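Local coordinates for protein tumour necrosis factor receptor (PDB 3ON9) that probably binds host chemokines through its SECRET domain, the part present here, as a poxvirus decoy that also binds tumour necrosis factor and so blunts host immune defence, at residues 98-109 against 138-146; 37-48 against 79-90. All coordinates share one frame; numbering follows the deposited sequence.

Contact 1 (98-109 against 138-146)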
loop_
_atom_site.group_PDB
_atom_site.type_symbol
_atom_site.label_atom_id
_atom_site.label_comp_id
_atom_site.label_asym_id
_atom_site.label_seq_id
_atom_site.Cartn_x
_atom_site.Cartn_y
_atom_site.Cartn_z
ATOM N N LEU A 98 9.730 -2.901 8.325
ATOM C CA LEU A 98 9.228 -1.694 8.971
ATOM C C LEU A 98 8.255 -2.079 10.075
ATOM O O LEU A 98 7.537 -3.077 9.974
ATOM C CB LEU A 98 8.525 -0.780 7.961
ATOM C CG LEU A 98 9.393 -0.343 6.774
ATOM C CD1 LEU A 98 8.694 0.761 6.005
ATOM C CD2 LEU A 98 10.771 0.108 7.238
ATOM N N THR A 99 8.249 -1.279 11.140
ATOM C CA THR A 99 7.392 -1.530 12.286
ATOM C C THR A 99 6.284 -0.499 12.292
ATOM O O THR A 99 6.551 0.693 12.135
ATOM C CB THR A 99 8.205 -1.431 13.588
ATOM O OG1 THR A 99 9.181 -2.477 13.605
ATOM C CG2 THR A 99 7.310 -1.572 14.806
ATOM N N PRO A 100 5.033 -0.951 12.474
ATOM C CA PRO A 100 3.896 -0.023 12.439
ATOM C C PRO A 100 3.860 0.848 13.686
ATOM O O PRO A 100 4.488 0.524 14.696
ATOM C CB PRO A 100 2.665 -0.943 12.429
ATOM C CG PRO A 100 3.150 -2.310 12.598
ATOM C CD PRO A 100 4.630 -2.327 12.794
ATOM N N THR A 101 3.122 1.946 13.622
ATOM C CA THR A 101 3.093 2.849 14.764
ATOM C C THR A 101 2.080 2.438 15.833
ATOM O O THR A 101 2.075 2.998 16.921
ATOM C CB THR A 101 2.831 4.295 14.329
ATOM O OG1 THR A 101 1.540 4.374 13.722
ATOM C CG2 THR A 101 3.907 4.772 13.358
ATOM N N THR A 102 1.212 1.476 15.525
ATOM C CA THR A 102 0.282 0.929 16.515
ATOM C C THR A 102 0.152 -0.569 16.307
ATOM O O THR A 102 0.451 -1.059 15.226
ATOM C CB THR A 102 -1.117 1.546 16.393
ATOM O OG1 THR A 102 -1.670 1.239 15.105
ATOM C CG2 THR A 102 -1.051 3.064 16.560
ATOM N N LYS A 103 -0.310 -1.289 17.325
ATOM C CA LYS A 103 -0.541 -2.728 17.154
ATOM C C LYS A 103 -1.866 -3.228 17.722
ATOM O O LYS A 103 -2.124 -4.436 17.745
ATOM C CB LYS A 103 0.625 -3.548 17.711
ATOM C CG LYS A 103 0.932 -3.351 19.187
ATOM C CD LYS A 103 1.927 -4.424 19.599
ATOM C CE LYS A 103 2.195 -4.438 21.086
ATOM N NZ LYS A 103 3.104 -5.569 21.403
ATOM N N VAL A 104 -2.715 -2.300 18.151
ATOM C CA VAL A 104 -4.040 -2.646 18.651
ATOM C C VAL A 104 -5.110 -2.306 17.612
ATOM O O VAL A 104 -5.291 -1.139 17.251
ATOM C CB VAL A 104 -4.355 -1.910 19.966
ATOM C CG1 VAL A 104 -5.773 -2.239 20.437
ATOM C CG2 VAL A 104 -3.328 -2.272 21.026
ATOM N N TYR A 105 -5.811 -3.329 17.129
ATOM C CA TYR A 105 -6.764 -3.163 16.026
ATOM C C TYR A 105 -8.128 -3.741 16.375
ATOM O O TYR A 105 -8.257 -4.544 17.304
ATOM C CB TYR A 105 -6.201 -3.780 14.734
ATOM C CG TYR A 105 -4.942 -3.061 14.319
ATOM C CD1 TYR A 105 -5.004 -1.758 13.862
ATOM C CD2 TYR A 105 -3.689 -3.653 14.455
ATOM C CE1 TYR A 105 -3.861 -1.061 13.526
ATOM C CE2 TYR A 105 -2.532 -2.964 14.116
ATOM C CZ TYR A 105 -2.629 -1.669 13.653
ATOM O OH TYR A 105 -1.501 -0.955 13.301
ATOM N N LEU A 106 -9.148 -3.315 15.640
ATOM C CA LEU A 106 -10.508 -3.743 15.922
ATOM C C LEU A 106 -10.890 -4.990 15.135
ATOM O O LEU A 106 -11.767 -5.746 15.559
ATOM C CB LEU A 106 -11.496 -2.620 15.612
ATOM C CG LEU A 106 -11.274 -1.340 16.424
ATOM C CD1 LEU A 106 -12.142 -0.202 15.908
ATOM C CD2 LEU A 106 -11.542 -1.609 17.894
ATOM N N MET A 107 -10.227 -5.214 13.997
ATOM C CA MET A 107 -10.592 -6.312 13.105
ATOM C C MET A 107 -9.388 -7.211 12.868
ATOM O O MET A 107 -8.249 -6.760 12.972
ATOM C CB MET A 107 -11.107 -5.760 11.771
ATOM C CG MET A 107 -12.463 -5.093 11.879
ATOM S SD MET A 107 -12.848 -4.036 10.474
ATOM C CE MET A 107 -11.709 -2.671 10.706
ATOM N N PRO A 108 -9.632 -8.496 12.586
ATOM C CA PRO A 108 -8.572 -9.474 12.313
ATOM C C PRO A 108 -7.903 -9.261 10.959
ATOM O O PRO A 108 -8.582 -9.197 9.938
ATOM C CB PRO A 108 -9.324 -10.817 12.295
ATOM C CG PRO A 108 -10.627 -10.550 12.955
ATOM C CD PRO A 108 -10.959 -9.130 12.638
ATOM N N HIS A 109 -6.579 -9.155 10.979
ATOM C CA HIS A 109 -5.758 -9.114 9.774
ATOM C C HIS A 109 -4.298 -9.089 10.221
ATOM O O HIS A 109 -4.002 -8.731 11.358
ATOM C CB HIS A 109 -6.093 -7.875 8.933
ATOM C CG HIS A 109 -6.260 -6.635 9.749
ATOM N ND1 HIS A 109 -5.186 -5.929 10.254
ATOM C CD2 HIS A 109 -7.370 -5.999 10.190
ATOM C CE1 HIS A 109 -5.629 -4.904 10.958
ATOM N NE2 HIS A 109 -6.954 -4.930 10.947
ATOM N N ASP A 138 -14.013 3.807 13.001
ATOM C CA ASP A 138 -13.837 2.387 13.315
ATOM C C ASP A 138 -12.921 1.637 12.340
ATOM O O ASP A 138 -12.726 0.430 12.484
ATOM C CB ASP A 138 -15.192 1.679 13.380
ATOM C CG ASP A 138 -15.919 1.931 14.686
ATOM O OD1 ASP A 138 -15.304 2.514 15.601
ATOM O OD2 ASP A 138 -17.101 1.536 14.791
ATOM N N MET A 139 -12.376 2.333 11.349
ATOM C CA MET A 139 -11.415 1.706 10.436
ATOM C C MET A 139 -10.136 1.330 11.198
ATOM O O MET A 139 -9.795 1.975 12.185
ATOM C CB MET A 139 -11.051 2.657 9.291
ATOM C CG MET A 139 -12.212 3.146 8.446
ATOM S SD MET A 139 -11.659 3.979 6.944
ATOM C CE MET A 139 -10.355 5.027 7.583
ATOM N N ASP A 140 -9.428 0.298 10.736
ATOM C CA ASP A 140 -8.090 -0.008 11.250
ATOM C C ASP A 140 -7.084 0.626 10.294
ATOM O O ASP A 140 -7.108 0.362 9.087
ATOM C CB ASP A 140 -7.839 -1.522 11.295
ATOM C CG ASP A 140 -8.487 -2.197 12.473
ATOM O OD1 ASP A 140 -8.813 -1.517 13.472
ATOM O OD2 ASP A 140 -8.666 -3.434 12.404
ATOM N N VAL A 141 -6.220 1.480 10.830
ATOM C CA VAL A 141 -5.188 2.144 10.052
ATOM C C VAL A 141 -3.826 1.674 10.526
ATOM O O VAL A 141 -3.398 2.013 11.639
ATOM C CB VAL A 141 -5.266 3.675 10.186
ATOM C CG1 VAL A 141 -4.112 4.333 9.429
ATOM C CG2 VAL A 141 -6.602 4.187 9.680
ATOM N N VAL A 142 -3.144 0.887 9.698
ATOM C CA VAL A 142 -1.807 0.411 10.042
ATOM C C VAL A 142 -0.792 1.317 9.349
ATOM O O VAL A 142 -0.707 1.329 8.114
ATOM C CB VAL A 142 -1.583 -1.052 9.612
ATOM C CG1 VAL A 142 -0.289 -1.575 10.213
ATOM C CG2 VAL A 142 -2.762 -1.935 10.039
ATOM N N ALA A 143 -0.048 2.099 10.127
ATOM C CA ALA A 143 0.823 3.134 9.557
ATOM C C ALA A 143 2.302 2.862 9.787
ATOM O O ALA A 143 2.697 2.401 10.858
ATOM C CB ALA A 143 0.441 4.526 10.093
ATOM N N TYR A 144 3.111 3.115 8.757
ATOM C CA TYR A 144 4.556 2.941 8.837
ATOM C C TYR A 144 5.236 4.189 8.288
ATOM O O TYR A 144 4.786 4.756 7.290
ATOM C CB TYR A 144 5.018 1.758 7.985
ATOM C CG TYR A 144 4.311 0.439 8.221
ATOM C CD1 TYR A 144 4.950 -0.593 8.881
ATOM C CD2 TYR A 144 3.021 0.221 7.747
ATOM C CE1 TYR A 144 4.316 -1.810 9.092
ATOM C CE2 TYR A 144 2.381 -0.992 7.944
ATOM C CZ TYR A 144 3.041 -2.003 8.615
ATOM O OH TYR A 144 2.428 -3.216 8.825
ATOM N N HIS A 145 6.327 4.606 8.927
ATOM C CA HIS A 145 7.089 5.762 8.458
ATOM C C HIS A 145 8.583 5.562 8.690
ATOM O O HIS A 145 8.991 5.260 9.813
ATOM C CB HIS A 145 6.659 7.031 9.218
ATOM C CG HIS A 145 5.182 7.265 9.227
ATOM N ND1 HIS A 145 4.478 7.626 8.097
ATOM C CD2 HIS A 145 4.274 7.200 10.231
ATOM C CE1 HIS A 145 3.201 7.760 8.401
ATOM N NE2 HIS A 145 3.050 7.512 9.695
ATOM N N THR A 146 9.399 5.738 7.651
ATOM C CA THR A 146 10.855 5.656 7.828
ATOM C C THR A 146 11.480 6.959 8.304
ATOM O O THR A 146 12.575 6.955 8.869
ATOM C CB THR A 146 11.576 5.223 6.540
ATOM O OG1 THR A 146 11.394 6.215 5.516
ATOM C CG2 THR A 146 11.034 3.880 6.054
HETATM O O HOH W 1 7.147 2.994 11.246
HETATM O O HOH W 2 -0.484 2.550 12.987
#

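Contact 2 (37-48 against 79-90)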
loop_
_atom_site.group_PDB
_atom_site.type_symbol
_atom_site.label_atom_id
_atom_site.label_comp_id
_atom_site.label_asym_id
_atom_site.label_seq_id
_atom_site.Cartn_x
_atom_site.Cartn_y
_atom_site.Cartn_z
ATOM N N GLU A 37 13.094 2.330 -11.354
ATOM C CA GLU A 37 13.935 2.493 -10.155
ATOM C C GLU A 37 13.323 1.920 -8.869
ATOM O O GLU A 37 14.034 1.710 -7.884
ATOM C CB GLU A 37 14.311 3.965 -9.940
ATOM C CG GLU A 37 13.134 4.807 -9.488
ATOM C CD GLU A 37 13.477 6.269 -9.266
ATOM O OE1 GLU A 37 14.665 6.650 -9.326
ATOM O OE2 GLU A 37 12.530 7.040 -9.039
ATOM N N LEU A 38 12.015 1.669 -8.879
ATOM C CA LEU A 38 11.312 1.192 -7.684
ATOM C C LEU A 38 10.221 0.212 -8.068
ATOM O O LEU A 38 9.505 0.443 -9.035
ATOM C CB LEU A 38 10.663 2.372 -6.937
ATOM C CG LEU A 38 11.573 3.179 -6.012
ATOM C CD1 LEU A 38 11.030 4.595 -5.808
ATOM C CD2 LEU A 38 11.753 2.470 -4.688
ATOM N N THR A 39 10.080 -0.875 -7.308
ATOM C CA THR A 39 8.960 -1.788 -7.526
ATOM C C THR A 39 8.239 -1.977 -6.199
ATOM O O THR A 39 8.869 -2.213 -5.167
ATOM C CB THR A 39 9.410 -3.162 -8.041
ATOM O OG1 THR A 39 10.142 -3.000 -9.264
ATOM C CG2 THR A 39 8.188 -4.065 -8.304
ATOM N N ILE A 40 6.920 -1.850 -6.238
ATOM C CA ILE A 40 6.095 -2.114 -5.065
ATOM C C ILE A 40 5.293 -3.380 -5.344
ATOM O O ILE A 40 4.543 -3.441 -6.322
ATOM C CB ILE A 40 5.135 -0.961 -4.768
ATOM C CG1 ILE A 40 5.904 0.361 -4.645
ATOM C CG2 ILE A 40 4.333 -1.261 -3.494
ATOM C CD1 ILE A 40 5.007 1.592 -4.638
ATOM N N THR A 41 5.462 -4.380 -4.481
ATOM C CA THR A 41 4.824 -5.689 -4.642
ATOM C C THR A 41 3.899 -5.980 -3.465
ATOM O O THR A 41 4.312 -5.965 -2.298
ATOM C CB THR A 41 5.875 -6.818 -4.764
ATOM O OG1 THR A 41 6.745 -6.539 -5.867
ATOM C CG2 THR A 41 5.206 -8.184 -4.967
ATOM N N LEU A 42 2.634 -6.226 -3.789
ATOM C CA LEU A 42 1.598 -6.492 -2.808
ATOM C C LEU A 42 1.016 -7.900 -2.938
ATOM O O LEU A 42 0.553 -8.289 -4.006
ATOM C CB LEU A 42 0.459 -5.488 -2.994
ATOM C CG LEU A 42 -0.858 -5.818 -2.289
ATOM C CD1 LEU A 42 -0.758 -5.656 -0.776
ATOM C CD2 LEU A 42 -1.954 -4.940 -2.861
ATOM N N THR A 43 1.014 -8.651 -1.847
ATOM C CA THR A 43 0.210 -9.878 -1.794
ATOM C C THR A 43 -0.906 -9.756 -0.752
ATOM O O THR A 43 -0.894 -8.878 0.112
ATOM C CB THR A 43 1.045 -11.154 -1.558
ATOM O OG1 THR A 43 1.647 -11.113 -0.264
ATOM C CG2 THR A 43 2.134 -11.302 -2.622
ATOM N N HIS A 44 -1.880 -10.647 -0.850
ATOM C CA HIS A 44 -3.118 -10.494 -0.104
ATOM C C HIS A 44 -3.774 -11.846 0.105
ATOM O O HIS A 44 -4.989 -11.989 -0.062
ATOM C CB HIS A 44 -4.047 -9.571 -0.880
ATOM C CG HIS A 44 -4.200 -9.962 -2.316
ATOM N ND1 HIS A 44 -3.437 -9.420 -3.331
ATOM C CD2 HIS A 44 -5.002 -10.885 -2.896
ATOM C CE1 HIS A 44 -3.778 -9.983 -4.479
ATOM N NE2 HIS A 44 -4.728 -10.871 -4.244
ATOM N N GLU A 45 -2.970 -12.838 0.480
ATOM C CA GLU A 45 -3.474 -14.200 0.656
ATOM C C GLU A 45 -4.552 -14.274 1.732
ATOM O O GLU A 45 -4.389 -13.735 2.824
ATOM C CB GLU A 45 -2.338 -15.178 0.980
ATOM C CG GLU A 45 -2.820 -16.622 1.150
ATOM C CD GLU A 45 -1.688 -17.628 1.250
ATOM O OE1 GLU A 45 -0.519 -17.208 1.245
ATOM O OE2 GLU A 45 -1.967 -18.842 1.331
ATOM N N ASP A 46 -5.655 -14.952 1.404
ATOM C CA ASP A 46 -6.780 -15.169 2.318
ATOM C C ASP A 46 -7.569 -13.894 2.638
ATOM O O ASP A 46 -8.408 -13.887 3.549
ATOM C CB ASP A 46 -6.332 -15.883 3.602
ATOM C CG ASP A 46 -5.894 -17.311 3.349
ATOM O OD1 ASP A 46 -6.493 -17.966 2.476
ATOM O OD2 ASP A 46 -4.951 -17.784 4.011
ATOM N N CYS A 47 -7.312 -12.827 1.882
ATOM C CA CYS A 47 -8.112 -11.604 1.982
ATOM C C CYS A 47 -9.224 -11.713 0.949
ATOM O O CYS A 47 -8.954 -11.926 -0.222
ATOM C CB CYS A 47 -7.267 -10.367 1.663
ATOM S SG CYS A 47 -5.782 -10.227 2.664
ATOM N N THR A 48 -10.470 -11.565 1.383
ATOM C CA THR A 48 -11.597 -11.779 0.478
ATOM C C THR A 48 -11.786 -10.612 -0.507
ATOM O O THR A 48 -11.946 -10.834 -1.698
ATOM C CB THR A 48 -12.919 -12.056 1.239
ATOM O OG1 THR A 48 -12.668 -12.906 2.365
ATOM C CG2 THR A 48 -13.926 -12.747 0.310
ATOM N N THR A 79 -11.263 -17.033 7.342
ATOM C CA THR A 79 -9.917 -16.950 6.766
ATOM C C THR A 79 -9.216 -15.692 7.275
ATOM O O THR A 79 -9.866 -14.694 7.597
ATOM C CB THR A 79 -9.912 -16.997 5.206
ATOM O OG1 THR A 79 -10.367 -15.748 4.665
ATOM C CG2 THR A 79 -10.803 -18.108 4.705
ATOM N N GLN A 80 -7.892 -15.752 7.359
ATOM C CA GLN A 80 -7.117 -14.679 7.973
ATOM C C GLN A 80 -6.363 -13.875 6.916
ATOM O O GLN A 80 -5.401 -14.357 6.335
ATOM C CB GLN A 80 -6.142 -15.244 9.010
ATOM C CG GLN A 80 -6.797 -16.006 10.165
ATOM C CD GLN A 80 -7.777 -15.157 10.973
ATOM O OE1 GLN A 80 -7.447 -14.056 11.422
ATOM N NE2 GLN A 80 -8.987 -15.676 11.164
ATOM N N CYS A 81 -6.824 -12.656 6.660
ATOM C CA CYS A 81 -6.243 -11.807 5.625
ATOM C C CYS A 81 -4.790 -11.462 5.956
ATOM O O CYS A 81 -4.483 -11.031 7.070
ATOM C CB CYS A 81 -7.080 -10.534 5.495
ATOM S SG CYS A 81 -6.422 -9.279 4.359
ATOM N N LYS A 82 -3.894 -11.696 5.001
ATOM C CA LYS A 82 -2.477 -11.391 5.175
ATOM C C LYS A 82 -2.030 -10.441 4.064
ATOM O O LYS A 82 -1.998 -10.820 2.892
ATOM C CB LYS A 82 -1.653 -12.693 5.154
ATOM C CG LYS A 82 -2.022 -13.676 6.272
ATOM C CD LYS A 82 -1.457 -15.087 6.028
ATOM C CE LYS A 82 -2.395 -15.930 5.178
ATOM N NZ LYS A 82 -3.598 -16.382 5.944
ATOM N N ILE A 83 -1.704 -9.200 4.428
ATOM C CA ILE A 83 -1.215 -8.218 3.464
ATOM C C ILE A 83 0.299 -8.116 3.583
ATOM O O ILE A 83 0.816 -7.765 4.645
ATOM C CB ILE A 83 -1.833 -6.831 3.711
ATOM C CG1 ILE A 83 -3.343 -6.857 3.445
ATOM C CG2 ILE A 83 -1.155 -5.775 2.851
ATOM C CD1 ILE A 83 -3.724 -7.013 1.969
ATOM N N ASN A 84 1.014 -8.449 2.514
ATOM C CA ASN A 84 2.462 -8.255 2.479
ATOM C C ASN A 84 2.803 -7.231 1.424
ATOM O O ASN A 84 2.241 -7.235 0.330
ATOM C CB ASN A 84 3.215 -9.557 2.172
ATOM C CG ASN A 84 3.066 -10.598 3.267
ATOM O OD1 ASN A 84 2.918 -10.263 4.453
ATOM N ND2 ASN A 84 3.123 -11.871 2.878
ATOM N N LEU A 85 3.745 -6.360 1.740
ATOM C CA LEU A 85 4.115 -5.293 0.838
ATOM C C LEU A 85 5.620 -5.152 0.872
ATOM O O LEU A 85 6.209 -5.103 1.943
ATOM C CB LEU A 85 3.490 -3.991 1.338
ATOM C CG LEU A 85 3.473 -2.802 0.400
ATOM C CD1 LEU A 85 2.581 -3.099 -0.823
ATOM C CD2 LEU A 85 2.975 -1.567 1.146
ATOM N N GLU A 86 6.239 -5.099 -0.300
ATOM C CA GLU A 86 7.675 -4.899 -0.395
ATOM C C GLU A 86 7.957 -3.745 -1.337
ATOM O O GLU A 86 7.395 -3.674 -2.434
ATOM C CB GLU A 86 8.356 -6.170 -0.920
ATOM C CG GLU A 86 9.848 -6.001 -1.202
ATOM C CD GLU A 86 10.379 -7.033 -2.195
ATOM O OE1 GLU A 86 10.989 -8.028 -1.739
ATOM O OE2 GLU A 86 10.174 -6.863 -3.422
ATOM N N ILE A 87 8.805 -2.820 -0.888
ATOM C CA ILE A 87 9.279 -1.736 -1.734
ATOM C C ILE A 87 10.738 -2.032 -2.090
ATOM O O ILE A 87 11.607 -2.071 -1.208
ATOM C CB ILE A 87 9.148 -0.363 -1.026
ATOM C CG1 ILE A 87 7.674 -0.046 -0.708
ATOM C CG2 ILE A 87 9.753 0.755 -1.892
ATOM C CD1 ILE A 87 7.125 -0.689 0.561
ATOM N N LYS A 88 10.999 -2.247 -3.377
ATOM C CA LYS A 88 12.321 -2.675 -3.845
ATOM C C LYS A 88 13.021 -1.590 -4.652
ATOM O O LYS A 88 12.557 -1.214 -5.731
ATOM C CB LYS A 88 12.196 -3.962 -4.675
ATOM C CG LYS A 88 13.440 -4.338 -5.493
ATOM C CD LYS A 88 14.637 -4.629 -4.592
ATOM C CE LYS A 88 15.703 -5.461 -5.309
ATOM N NZ LYS A 88 16.171 -4.828 -6.586
ATOM N N CYS A 89 14.131 -1.080 -4.106
ATOM C CA CYS A 89 14.978 -0.108 -4.792
ATOM C C CYS A 89 15.827 -0.804 -5.833
ATOM O O CYS A 89 16.231 -1.939 -5.636
ATOM C CB CYS A 89 15.945 0.570 -3.814
ATOM S SG CYS A 89 15.160 1.630 -2.557
ATOM N N ASN A 90 16.145 -0.088 -6.904
ATOM C CA ASN A 90 16.877 -0.668 -8.018
ATOM C C ASN A 90 18.105 -1.465 -7.614
ATOM O O ASN A 90 18.287 -2.590 -8.073
ATOM C CB ASN A 90 17.265 0.401 -9.038
ATOM C CG ASN A 90 18.014 -0.181 -10.207
ATOM O OD1 ASN A 90 17.415 -0.820 -11.090
ATOM N ND2 ASN A 90 19.328 0.004 -10.213
HETATM O O HOH W 3 8.858 -5.183 -4.987
HETATM O O HOH W 4 -0.217 -12.312 1.482
HETATM O O HOH W 5 -6.482 -18.279 6.980
HETATM O O HOH W 6 -11.406 -15.203 1.981
#

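Contact 1 (98-109 against 138-146)
The ring of Tyr-144 carries Pro-100 on one face: CB of Pro-100 is 4.1 Å from the ring centroid and 23° off the ring normal, a CH-pi contact displaced toward the rim. Backbone of Leu-98 meets the edge of the same ring. The ring of Tyr-105 takes Val-141 O at its edge, near its plane, while its CZ packs on CG2 of Val-142 at 3.6 Å, the two side chains crossing at about a right angle. In this beta-sandwich, the loop 98-109 between strands 95-97 and 110-116 of the mixed sheet lies along edge strand 140-145 of the other sheet. Direct backbone bonding between the segments is sparse: Thr-101 N donates to Ala-143 O at 2.8 Å. Water 1 joins Thr-99 O to His-145 N, and water 2 ties the hydroxyls of Thr-101 and Thr-102 to Ala-143 N. At the other end the loop closes around the buried carboxylate of Asp-140. Its CG stands anti to the carbonyl carbon (chi1 -79°), which carries the two oxygens to the loop amides. Leu-106 N reaches OD1 of Asp-140 in a nearly straight bond of 2.8 Å, and Met-107 N takes the syn lone pair of Asp-140 OD2 at 2.9 Å. A third donor, NE2 of His-109, probably helps stabilise the negative charge; the imidazole is oriented by Glu-111 at ND1 and stacks on Tyr-129. NE2 lies 2.7 Å from OD2 of Asp-140 on the anti side, 26° out of the carboxylate plane, with OD2 nearly in the imidazole plane.

Contact 2 (37-48 against 79-90)
NZ of Lys-82 is gripped by two oxygens: it forms a salt bridge with OD2 of Asp-46 at 2.7 Å, on the anti lone pair, and donates to Gln-80 O, also at 2.7 Å. Bends at chi3 and chi4 fold the lysine chain back so that one ammonium serves both. Asp-46 is held at its backbone too: Thr-79 OG1 donates to Asp-46 O, which Gln-75 also binds. The disulfide Cys-47–Cys-81 closes this end covalently, with chi3 at 85°; Cys-47 completes a type II turn begun at His-44. From there the segments run as neighbouring antiparallel strands of one sheet of the beta-sandwich, their axes 4.7 Å apart and 167° between directions. Hydrogen-bonded pairs Thr-39/Lys-88, Thr-41/Glu-86 and Thr-43/Asn-84 set the register, each with two N-H...O bonds. Non-hydrogen-bonded pairs between them send Ile-40, Leu-42, Leu-85 and Ile-87 to the face packed against the other sheet, where Leu-85 and Ile-40 meet Ile-13. Diagonal contacts interlock this row: CG2 of Ile-40 touches CD1 of Leu-85 at 3.7 Å, and CD1 of Leu-42 touches CG2 of Ile-83 at 3.7 Å. On the opposite face, water 4 links Thr-43 OG1, Glu-45 N and Lys-82 O.

Overall arrangement
Along the chain both segments of contact 2 precede those of contact 1, and the two centres lie about 15 Å apart within the SECRET domain. Contact 2 joins two adjacent strands, 38-45 and 82-89, inside the mixed sheet. Contact 1 instead bridges the sandwich: its loop connects two strands of that sheet, whereas strand 140-145 is an edge of the five-stranded antiparallel sheet. Strand 110-116, which follows the loop, pairs in parallel with 82-89 and so couples the two sites. They also touch directly, Pro-108 CB lying 3.8 Å from Gln-80 OE1. Contact 2 thus joins strands within one layer, and contact 1 ties the two layers together along one side.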